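Local atomic coordinates of putative oxidoreductase molybdopterin-binding subunit (Sulfolobus tokodaii, PDB entry 4ZOH), a protein that probably serves as the molybdopterin-binding, catalytic subunit of an oxidoreductase of the aldehyde oxidase and xanthine dehydrogenase family, carrying its molybdenum cofactor as pterin cytosine dinucleotide. Residues A[381-387]-A[658-662]. Numbering follows the deposited sequence.
Sequences DSGNVKK and LGKSP
Where the turn capping helix 385-401 runs beside the loop after strand 651-655, Gly-383 and Gly-659 bring two backbones together, their CA atoms 3.5 Å apart. Glycine suits both places: a side chain on Gly-659 would collide with the Ser-382–Gly-383 peptide, and one on Gly-383 would jam against the preceding carbonyl oxygen. The polar link is made by Ser-382, whose OG donates to Lys-660 O at 2.5 Å. With chi1 at 75°, OG sits between its own backbone N and carbonyl carbon and reaches over the Gly-659–Lys-660 peptide; the donor stands 43° out of the carbonyl plane. An alanine here would lack the hydroxyl and would probably leave Lys-660 O without this donor, and the two segments without the one hydrogen bond that joins them directly. Asn-384 is the N-cap: its OD1 accepts from Lys-387 N at 2.9 Å, a nearly straight bond (161°) that satisfies an amide of the first helical turn. Leu-658 lays CD1 against Asn-384 O, 3.6 Å away, and also nears Lys-387 CG; where that long chain bends at its last torsion, NZ comes 3.7 Å from CD2. A lysine suits this exposed edge, since its methylenes can lie by the leucine while the ammonium group remains near solvent. At the far end, where the Ser-661 side chain is about 8 Å from the pterin cytosine dinucleotide, Asp-381 OD2 lies 3.5 Å from Pro-662 CD, and its carboxylate is fixed by Thr-565, Thr-566 and a salt bridge to Lys-668. The contact thus joins, at the protein surface, the start of helix 385-401 to the loop between strand 651-655 and helix 673-688, which is tied at Leu-658 N to Asp-593, at the end of the adjacent strand 583-593.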
ATOM      1  N   ASP A 381      19.853 -33.171  26.395  1.00 36.24           N
ATOM      2  CA  ASP A 381      21.258 -33.013  26.000  1.00 31.25           C
ATOM      3  C   ASP A 381      22.244 -32.472  27.010  1.00 35.96           C
ATOM      4  O   ASP A 381      23.440 -32.877  26.987  1.00 31.39           O
ATOM      5  CB  ASP A 381      21.388 -32.186  24.721  1.00 30.66           C
ATOM      6  CG  ASP A 381      20.658 -30.786  24.808  1.00 30.57           C
ATOM      7  OD1 ASP A 381      19.839 -30.518  25.742  1.00 27.13           O
ATOM      8  OD2 ASP A 381      20.921 -29.989  23.865  1.00 28.23           O
ATOM      9  N   SER A 382      21.809 -31.512  27.832  1.00 28.92           N
ATOM     10  CA  SER A 382      22.767 -30.817  28.697  1.00 32.43           C
ATOM     11  C   SER A 382      22.004 -30.161  29.832  1.00 32.52           C
ATOM     12  O   SER A 382      20.791 -29.897  29.714  1.00 30.67           O
ATOM     13  CB  SER A 382      23.651 -29.802  27.965  1.00 29.05           C
ATOM     14  OG  SER A 382      22.833 -28.691  27.701  1.00 31.95           O
ATOM     15  N   GLY A 383      22.717 -30.000  30.949  1.00 31.79           N
ATOM     16  CA  GLY A 383      22.176 -29.447  32.184  1.00 35.83           C
ATOM     17  C   GLY A 383      22.275 -30.439  33.321  1.00 34.50           C
ATOM     18  O   GLY A 383      22.975 -31.448  33.227  1.00 36.06           O
ATOM     19  N   ASN A 384      21.506 -30.180  34.365  1.00 35.80           N
ATOM     20  CA  ASN A 384      21.577 -30.956  35.572  1.00 39.00           C
ATOM     21  C   ASN A 384      20.316 -30.776  36.295  1.00 33.15           C
ATOM     22  O   ASN A 384      20.175 -29.786  37.029  1.00 33.80           O
ATOM     23  CB  ASN A 384      22.739 -30.460  36.477  1.00 44.04           C
ATOM     24  CG  ASN A 384      22.948 -31.333  37.729  1.00 49.16           C
ATOM     25  OD1 ASN A 384      21.996 -31.844  38.388  1.00 49.07           O
ATOM     26  ND2 ASN A 384      24.197 -31.467  38.089  1.00 50.46           N
ATOM     27  N   VAL A 385      19.426 -31.759  36.140  1.00 31.26           N
ATOM     28  CA  VAL A 385      18.072 -31.660  36.635  1.00 32.83           C
ATOM     29  C   VAL A 385      18.048 -31.601  38.165  1.00 36.17           C
ATOM     30  O   VAL A 385      17.410 -30.715  38.727  1.00 33.99           O
ATOM     31  CB  VAL A 385      17.187 -32.816  36.103  1.00 36.90           C
ATOM     32  CG1 VAL A 385      15.739 -32.669  36.572  1.00 32.38           C
ATOM     33  CG2 VAL A 385      17.221 -32.863  34.579  1.00 38.95           C
ATOM     34  N   LYS A 386      18.748 -32.551  38.819  1.00 44.55           N
ATOM     35  CA  LYS A 386      18.755 -32.696  40.283  1.00 43.03           C
ATOM     36  C   LYS A 386      19.150 -31.395  40.931  1.00 35.48           C
ATOM     37  O   LYS A 386      18.469 -30.911  41.831  1.00 34.16           O
ATOM     38  CB  LYS A 386      19.758 -33.770  40.713  1.00 47.81           C
ATOM     39  CG  LYS A 386      19.187 -35.156  40.772  1.00 48.52           C
ATOM     40  CD  LYS A 386      18.757 -35.507  42.167  1.00 49.85           C
ATOM     41  CE  LYS A 386      19.075 -36.973  42.366  1.00 56.46           C
ATOM     42  NZ  LYS A 386      18.860 -37.242  43.811  1.00 58.65           N
ATOM     43  N   LYS A 387      20.229 -30.830  40.416  1.00 34.03           N
ATOM     44  CA  LYS A 387      20.820 -29.604  40.934  1.00 37.44           C
ATOM     45  C   LYS A 387      19.897 -28.421  40.806  1.00 45.00           C
ATOM     46  O   LYS A 387      19.824 -27.577  41.708  1.00 51.52           O
ATOM     47  CB  LYS A 387      22.112 -29.343  40.179  1.00 39.52           C
ATOM     48  CG  LYS A 387      22.864 -28.056  40.483  1.00 42.30           C
ATOM     49  CD  LYS A 387      24.283 -28.266  39.966  1.00 42.48           C
ATOM     50  CE  LYS A 387      25.233 -27.244  40.567  1.00 57.20           C
ATOM     51  NZ  LYS A 387      25.628 -26.200  39.574  1.00 63.19           N
ATOM     52  N   LEU A 658      23.116 -24.127  33.564  1.00 33.85           N
ATOM     53  CA  LEU A 658      23.896 -25.373  33.865  1.00 31.10           C
ATOM     54  C   LEU A 658      24.136 -26.176  32.570  1.00 35.78           C
ATOM     55  O   LEU A 658      25.104 -26.930  32.450  1.00 38.39           O
ATOM     56  CB  LEU A 658      23.100 -26.252  34.840  1.00 28.54           C
ATOM     57  CG  LEU A 658      22.448 -25.547  36.038  1.00 28.97           C
ATOM     58  CD1 LEU A 658      21.624 -26.502  36.884  1.00 26.10           C
ATOM     59  CD2 LEU A 658      23.567 -24.859  36.874  1.00 29.99           C
ATOM     60  N   GLY A 659      23.247 -26.023  31.594  1.00 35.58           N
ATOM     61  CA  GLY A 659      23.348 -26.752  30.314  1.00 32.90           C
ATOM     62  C   GLY A 659      23.056 -25.822  29.148  1.00 33.99           C
ATOM     63  O   GLY A 659      21.951 -25.319  29.059  1.00 34.92           O
ATOM     64  N   LYS A 660      24.078 -25.543  28.329  1.00 32.26           N
ATOM     65  CA  LYS A 660      23.958 -24.854  27.025  1.00 35.88           C
ATOM     66  C   LYS A 660      23.616 -25.835  25.888  1.00 37.75           C
ATOM     67  O   LYS A 660      23.818 -27.068  26.005  1.00 33.98           O
ATOM     68  CB  LYS A 660      25.222 -24.087  26.666  1.00 34.55           C
ATOM     69  CG  LYS A 660      25.617 -22.974  27.659  1.00 40.56           C
ATOM     70  CD  LYS A 660      27.052 -22.518  27.442  1.00 36.46           C
ATOM     71  CE  LYS A 660      27.370 -22.147  26.001  1.00 42.63           C
ATOM     72  NZ  LYS A 660      28.841 -22.068  25.704  1.00 48.21           N
ATOM     73  N   SER A 661      23.076 -25.288  24.806  1.00 31.09           N
ATOM     74  CA  SER A 661      22.732 -26.091  23.648  1.00 31.02           C
ATOM     75  C   SER A 661      24.024 -26.293  22.867  1.00 29.01           C
ATOM     76  O   SER A 661      25.012 -25.601  23.120  1.00 30.12           O
ATOM     77  CB  SER A 661      21.676 -25.346  22.801  1.00 26.41           C
ATOM     78  OG  SER A 661      22.335 -24.339  22.088  1.00 25.61           O
ATOM     79  N   PRO A 662      24.055 -27.234  21.905  1.00 31.27           N
ATOM     80  CA  PRO A 662      25.310 -27.274  21.083  1.00 31.23           C
ATOM     81  C   PRO A 662      25.421 -26.144  20.026  1.00 34.01           C
ATOM     82  O   PRO A 662      26.432 -26.044  19.333  1.00 32.78           O
ATOM     83  CB  PRO A 662      25.272 -28.652  20.399  1.00 31.64           C
ATOM     84  CG  PRO A 662      23.840 -29.143  20.547  1.00 34.73           C
ATOM     85  CD  PRO A 662      23.178 -28.404  21.685  1.00 33.34           C
TER